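Local coordinates for protein type III effector NopAA (Sinorhizobium fredii USDA 257, PDB 6SDU) that hydrolyses xyloglucan as a type III secreted effector of a symbiotic rhizobium, through a domain of the glycosyl hydrolase 12 family that also binds cellobiose, at residues G33-N38 with H75-I80; V212-E217 with N230-T235. One frame throughout, in Å; residues are numbered along the deposited sequence.

Overall arrangement
Contacts 1 and 2 join the beta-sandwich in two ways, one within a sheet and one between sheets. Contact 1 pairs strands 34-40 and 72-83 edge to edge in the larger sheet, with backbone hydrogen bonds as its main chemistry; it is partly buried. Contact 2 lies in the core, where strand 208-218 of that sheet faces strand 225-236 of the smaller one, and the contact is made mainly by apolar and aromatic side chains. The two are joined because 72-83 and 208-218 are neighbours: Val76 N lies 2.9 Å from Tyr214 O, and Val76 CG1 packs on Trp232. Contact 2 also leads, through Glu217, to the sugar site.

Contact 1: residues G33-N38 with H75-I80; sequences GYSWNN and HVAFNI
Phe78 presses the CD2 edge of its ring onto the face of Tyr34, Phe78 CD2 lying 3.6 Å above the middle of the Tyr34 ring plane. The pair is edge-to-face with the planes inclined at 56°, and it forms because CG of Phe78 is anti to its backbone N (chi1 -171°), which swings the ring toward strand 34-38. The next bump is CG2 of Val76. It sits over the five-membered ring of Trp36, 3.4 Å from Trp36 NE1, in a CH-pi contact, and it also meets the edge of the Tyr34 ring, 4.0 Å from Tyr34 CD2. One methyl thus fills the notch between two aromatic rings. On the other face of the sheet the packing is smaller at Ser35 and Ala77, where Ala77 CB rests against Ser35 OG, but broad at His75 and Asn37, His75 CE1 coming 3.5 Å from Asn37 CB. Between these faces runs an antiparallel pairing. Ser35 and Ala77 exchange two backbone hydrogen bonds, Ala77 N to Ser35 O being 2.7 Å, and Asn37 and His75 exchange two more. Two polar atoms find partners beyond the pair: Tyr34 OH with Val234 N, and His75 ND1 with Tyr73 O. Strand 28-31 flanks 34-38 and strand 208-218 flanks 75-80 in the same sheet, while strands 48-54 and 225-236 of the opposing sheet cover the face carrying Tyr34, Trp36 and Val76.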
loop_
_atom_site.group_PDB
_atom_site.type_symbol
_atom_site.label_atom_id
_atom_site.label_comp_id
_atom_site.label_asym_id
_atom_site.label_seq_id
_atom_site.Cartn_x
_atom_site.Cartn_y
_atom_site.Cartn_z
ATOM N N GLY A 33 15.467 4.276 -10.896
ATOM C CA GLY A 33 14.432 5.024 -10.203
ATOM C C GLY A 33 13.466 4.204 -9.373
ATOM O O GLY A 33 12.633 4.788 -8.665
ATOM N N TYR A 34 13.488 2.880 -9.488
ATOM C CA TYR A 34 12.649 2.040 -8.654
ATOM C C TYR A 34 13.530 1.450 -7.566
ATOM O O TYR A 34 14.699 1.130 -7.809
ATOM C CB TYR A 34 11.983 0.924 -9.468
ATOM C CG TYR A 34 10.919 1.376 -10.455
ATOM C CD1 TYR A 34 11.265 1.897 -11.706
ATOM C CD2 TYR A 34 9.562 1.254 -10.152
ATOM C CE1 TYR A 34 10.287 2.297 -12.618
ATOM C CE2 TYR A 34 8.580 1.651 -11.058
ATOM C CZ TYR A 34 8.947 2.176 -12.288
ATOM O OH TYR A 34 7.973 2.577 -13.179
ATOM N N SER A 35 12.986 1.321 -6.366
ATOM C CA SER A 35 13.685 0.611 -5.307
ATOM C C SER A 35 12.752 -0.418 -4.689
ATOM O O SER A 35 11.522 -0.282 -4.735
ATOM C CB SER A 35 14.258 1.567 -4.244
ATOM O OG SER A 35 13.238 2.249 -3.551
ATOM N N TRP A 36 13.350 -1.488 -4.173
ATOM C CA TRP A 36 12.621 -2.579 -3.532
ATOM C C TRP A 36 13.147 -2.753 -2.115
ATOM O O TRP A 36 14.365 -2.743 -1.906
ATOM C CB TRP A 36 12.767 -3.876 -4.328
ATOM C CG TRP A 36 12.113 -3.837 -5.705
ATOM C CD1 TRP A 36 10.866 -4.314 -6.046
ATOM C CD2 TRP A 36 12.681 -3.312 -6.914
ATOM N NE1 TRP A 36 10.628 -4.101 -7.388
ATOM C CE2 TRP A 36 11.725 -3.498 -7.946
ATOM C CE3 TRP A 36 13.907 -2.706 -7.230
ATOM C CZ2 TRP A 36 11.952 -3.084 -9.266
ATOM C CZ3 TRP A 36 14.138 -2.309 -8.539
ATOM C CH2 TRP A 36 13.158 -2.493 -9.543
ATOM N N ASN A 37 12.235 -2.912 -1.147
ATOM C CA ASN A 37 12.586 -2.974 0.271
ATOM C C ASN A 37 11.911 -4.159 0.954
ATOM O O ASN A 37 10.681 -4.257 0.959
ATOM C CB ASN A 37 12.192 -1.668 0.957
ATOM C CG ASN A 37 12.844 -0.468 0.306
ATOM O OD1 ASN A 37 13.955 -0.087 0.686
ATOM N ND2 ASN A 37 12.178 0.118 -0.703
ATOM N N ASN A 38 12.728 -5.048 1.534
ATOM C CA ASN A 38 12.275 -6.226 2.294
ATOM C C ASN A 38 11.992 -5.863 3.754
ATOM O O ASN A 38 12.630 -6.369 4.678
ATOM C CB ASN A 38 13.317 -7.335 2.211
ATOM C CG ASN A 38 12.736 -8.693 2.518
ATOM O OD1 ASN A 38 11.566 -8.935 2.256
ATOM N ND2 ASN A 38 13.541 -9.578 3.097
ATOM N N HIS A 75 7.943 -3.989 -0.370
ATOM C CA HIS A 75 7.341 -3.058 -1.313
ATOM C C HIS A 75 8.362 -2.567 -2.313
ATOM O O HIS A 75 9.571 -2.643 -2.098
ATOM C CB HIS A 75 6.707 -1.873 -0.602
ATOM C CG HIS A 75 7.704 -0.959 0.038
ATOM N ND1 HIS A 75 8.223 -1.194 1.293
ATOM C CD2 HIS A 75 8.256 0.201 -0.388
ATOM C CE1 HIS A 75 9.056 -0.219 1.612
ATOM N NE2 HIS A 75 9.105 0.631 0.604
ATOM N N VAL A 76 7.829 -2.052 -3.411
ATOM C CA VAL A 76 8.555 -1.329 -4.437
ATOM C C VAL A 76 8.220 0.147 -4.232
ATOM O O VAL A 76 7.131 0.475 -3.754
ATOM C CB VAL A 76 8.141 -1.846 -5.830
ATOM C CG1 VAL A 76 6.624 -1.681 -6.025
ATOM C CG2 VAL A 76 8.918 -1.156 -6.975
ATOM N N ALA A 77 9.177 1.035 -4.490
ATOM C CA ALA A 77 8.975 2.466 -4.279
ATOM C C ALA A 77 9.505 3.273 -5.458
ATOM O O ALA A 77 10.519 2.917 -6.067
ATOM C CB ALA A 77 9.653 2.952 -2.968
ATOM N N PHE A 78 8.838 4.401 -5.734
ATOM C CA PHE A 78 9.191 5.311 -6.821
ATOM C C PHE A 78 9.096 6.759 -6.339
ATOM O O PHE A 78 8.030 7.209 -5.902
ATOM C CB PHE A 78 8.257 5.080 -8.023
ATOM C CG PHE A 78 8.670 5.813 -9.299
ATOM C CD1 PHE A 78 8.183 7.086 -9.586
ATOM C CD2 PHE A 78 9.512 5.205 -10.229
ATOM C CE1 PHE A 78 8.543 7.747 -10.769
ATOM C CE2 PHE A 78 9.875 5.856 -11.407
ATOM C CZ PHE A 78 9.388 7.133 -11.676
ATOM N N ASN A 79 10.186 7.506 -6.479
ATOM C CA ASN A 79 10.239 8.885 -6.002
ATOM C C ASN A 79 9.652 9.874 -7.011
ATOM O O ASN A 79 9.887 9.764 -8.220
ATOM C CB ASN A 79 11.682 9.270 -5.695
ATOM C CG ASN A 79 11.809 9.977 -4.380
ATOM O OD1 ASN A 79 11.400 11.135 -4.247
ATOM N ND2 ASN A 79 12.379 9.291 -3.386
ATOM N N ILE A 80 8.857 10.827 -6.502
ATOM C CA ILE A 80 8.269 11.905 -7.311
ATOM C C ILE A 80 8.969 13.243 -7.047
ATOM O O ILE A 80 9.621 13.798 -7.932
ATOM C CB ILE A 80 6.746 12.020 -7.067
ATOM C CG1 ILE A 80 6.062 10.654 -7.189
ATOM C CG2 ILE A 80 6.105 13.044 -8.033
ATOM C CD1 ILE A 80 6.154 10.039 -8.551
#

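Contact 2: residues V212-E217 with N230-T235; sequences VQYGVE and NNWSVT
Trp232 takes Tyr214 CB on one face of its indole, 3.0 Å above the plane and toward the rim, and meets the carbonyl O of Val212 at its edge, 3.7 Å from Trp232 CH2. This is core packing between the two sheets of a beta-sandwich, the jelly-roll fold of glycosyl hydrolase family 12. The phenol ring of Tyr214 is nearly parallel to the five-membered ring of Trp232 (7°), yet slid so far along that the two barely overlap, with centroids 4.8 Å apart. Both residues point their CB at the other strand, and with CG anti to the backbone N in each (chi1 -163° in Tyr214, -165° in Trp232) the two rings come to lie alongside. Beside them Val212 offers CG1 to the six-membered part of the indole, 3.9 Å from Trp232 CZ2, and the same methyl lies 4.1 Å from Val234 CG2, so the valines continue the apolar layer beyond the tryptophan. Tyr108 meets both aromatic rings at a slant. Tyr214 OH, buried, is hydrogen-bonded to Gln96 and Thr123, which hold the hydroxyl end in place. Further along strand 212-217, Glu217 OE2 is hydrogen-bonded to O2 of the bound glucose unit, while its OE1 stands close to Asp105 OD1. At the tightest point of the packing, Trp232 NE1 lies 3.2 Å from Tyr214 CB.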
loop_
_atom_site.group_PDB
_atom_site.type_symbol
_atom_site.label_atom_id
_atom_site.label_comp_id
_atom_site.label_asym_id
_atom_site.label_seq_id
_atom_site.Cartn_x
_atom_site.Cartn_y
_atom_site.Cartn_z
ATOM N N VAL A 212 5.790 7.192 -4.093
ATOM C CA VAL A 212 4.683 6.299 -4.418
ATOM C C VAL A 212 5.179 4.878 -4.171
ATOM O O VAL A 212 6.142 4.437 -4.808
ATOM C CB VAL A 212 4.192 6.461 -5.867
ATOM C CG1 VAL A 212 3.236 5.313 -6.224
ATOM C CG2 VAL A 212 3.477 7.769 -6.044
ATOM N N GLN A 213 4.559 4.169 -3.229
ATOM C CA GLN A 213 4.963 2.802 -2.891
ATOM C C GLN A 213 3.851 1.794 -3.183
ATOM O O GLN A 213 2.666 2.143 -3.204
ATOM C CB GLN A 213 5.371 2.700 -1.418
ATOM C CG GLN A 213 6.479 3.640 -1.042
ATOM C CD GLN A 213 6.786 3.677 0.450
ATOM O OE1 GLN A 213 6.026 3.176 1.290
ATOM N NE2 GLN A 213 7.900 4.300 0.785
ATOM N N TYR A 214 4.241 0.534 -3.416
ATOM C CA TYR A 214 3.274 -0.544 -3.595
ATOM C C TYR A 214 3.823 -1.859 -3.044
ATOM O O TYR A 214 4.960 -2.233 -3.343
ATOM C CB TYR A 214 2.889 -0.717 -5.072
ATOM C CG TYR A 214 1.616 -1.515 -5.264
ATOM C CD1 TYR A 214 0.383 -1.013 -4.851
ATOM C CD2 TYR A 214 1.643 -2.782 -5.859
ATOM C CE1 TYR A 214 -0.801 -1.749 -5.042
ATOM C CE2 TYR A 214 0.471 -3.528 -6.052
ATOM C CZ TYR A 214 -0.745 -3.012 -5.633
ATOM O OH TYR A 214 -1.906 -3.758 -5.817
ATOM N N GLY A 215 2.996 -2.571 -2.286
ATOM C CA GLY A 215 3.425 -3.831 -1.701
ATOM C C GLY A 215 2.300 -4.466 -0.920
ATOM O O GLY A 215 1.129 -4.245 -1.234
ATOM N N VAL A 216 2.653 -5.304 0.063
ATOM C CA VAL A 216 1.661 -5.975 0.900
ATOM C C VAL A 216 2.027 -5.827 2.380
ATOM O O VAL A 216 3.157 -6.134 2.792
ATOM C CB VAL A 216 1.483 -7.460 0.480
ATOM C CG1 VAL A 216 2.776 -8.224 0.528
ATOM C CG2 VAL A 216 0.395 -8.159 1.293
ATOM N N GLU A 217 1.068 -5.353 3.187
ATOM C CA GLU A 217 1.225 -5.320 4.640
ATOM C C GLU A 217 0.740 -6.663 5.167
ATOM O O GLU A 217 -0.464 -6.938 5.122
ATOM C CB GLU A 217 0.393 -4.198 5.255
ATOM C CG GLU A 217 0.797 -2.771 4.852
ATOM C CD GLU A 217 -0.048 -1.707 5.539
ATOM O OE1 GLU A 217 -1.312 -1.767 5.444
ATOM O OE2 GLU A 217 0.553 -0.816 6.174
ATOM N N ASN A 230 3.279 -8.988 -11.168
ATOM C CA ASN A 230 3.746 -9.276 -12.518
ATOM C C ASN A 230 4.013 -8.002 -13.280
ATOM O O ASN A 230 4.900 -7.966 -14.142
ATOM C CB ASN A 230 2.711 -10.085 -13.298
ATOM C CG ASN A 230 2.405 -11.395 -12.657
ATOM O OD1 ASN A 230 3.313 -12.108 -12.220
ATOM N ND2 ASN A 230 1.122 -11.750 -12.616
ATOM N N ASN A 231 3.277 -6.948 -12.959
ATOM C CA ASN A 231 3.633 -5.658 -13.494
ATOM C C ASN A 231 3.364 -4.601 -12.441
ATOM O O ASN A 231 2.400 -4.709 -11.678
ATOM C CB ASN A 231 2.870 -5.352 -14.777
ATOM C CG ASN A 231 3.248 -4.016 -15.335
ATOM O OD1 ASN A 231 4.406 -3.796 -15.676
ATOM N ND2 ASN A 231 2.295 -3.093 -15.385
ATOM N N TRP A 232 4.259 -3.612 -12.381
ATOM C CA TRP A 232 4.055 -2.396 -11.600
ATOM C C TRP A 232 4.854 -1.289 -12.262
ATOM O O TRP A 232 6.069 -1.422 -12.426
ATOM C CB TRP A 232 4.477 -2.555 -10.132
ATOM C CG TRP A 232 3.926 -1.421 -9.292
ATOM C CD1 TRP A 232 2.630 -1.281 -8.876
ATOM C CD2 TRP A 232 4.624 -0.244 -8.817
ATOM N NE1 TRP A 232 2.480 -0.110 -8.172
ATOM C CE2 TRP A 232 3.683 0.543 -8.119
ATOM C CE3 TRP A 232 5.943 0.205 -8.900
ATOM C CZ2 TRP A 232 4.023 1.740 -7.490
ATOM C CZ3 TRP A 232 6.278 1.402 -8.283
ATOM C CH2 TRP A 232 5.328 2.146 -7.575
ATOM N N SER A 233 4.187 -0.194 -12.621
ATOM C CA SER A 233 4.837 0.941 -13.264
ATOM C C SER A 233 4.210 2.228 -12.743
ATOM O O SER A 233 3.055 2.233 -12.314
ATOM C CB SER A 233 4.706 0.876 -14.795
ATOM O OG SER A 233 3.345 0.784 -15.183
ATOM N N VAL A 234 4.975 3.320 -12.782
ATOM C CA VAL A 234 4.485 4.645 -12.416
ATOM C C VAL A 234 4.756 5.580 -13.584
ATOM O O VAL A 234 5.834 5.524 -14.193
ATOM C CB VAL A 234 5.137 5.188 -11.130
ATOM C CG1 VAL A 234 4.737 6.674 -10.874
ATOM C CG2 VAL A 234 4.754 4.322 -9.942
ATOM N N THR A 235 3.755 6.387 -13.933
ATOM C CA THR A 235 3.869 7.410 -14.967
ATOM C C THR A 235 3.774 8.768 -14.285
ATOM O O THR A 235 2.712 9.132 -13.770
ATOM C CB THR A 235 2.785 7.244 -16.031
ATOM O OG1 THR A 235 2.924 5.963 -16.669
ATOM C CG2 THR A 235 2.872 8.362 -17.065
#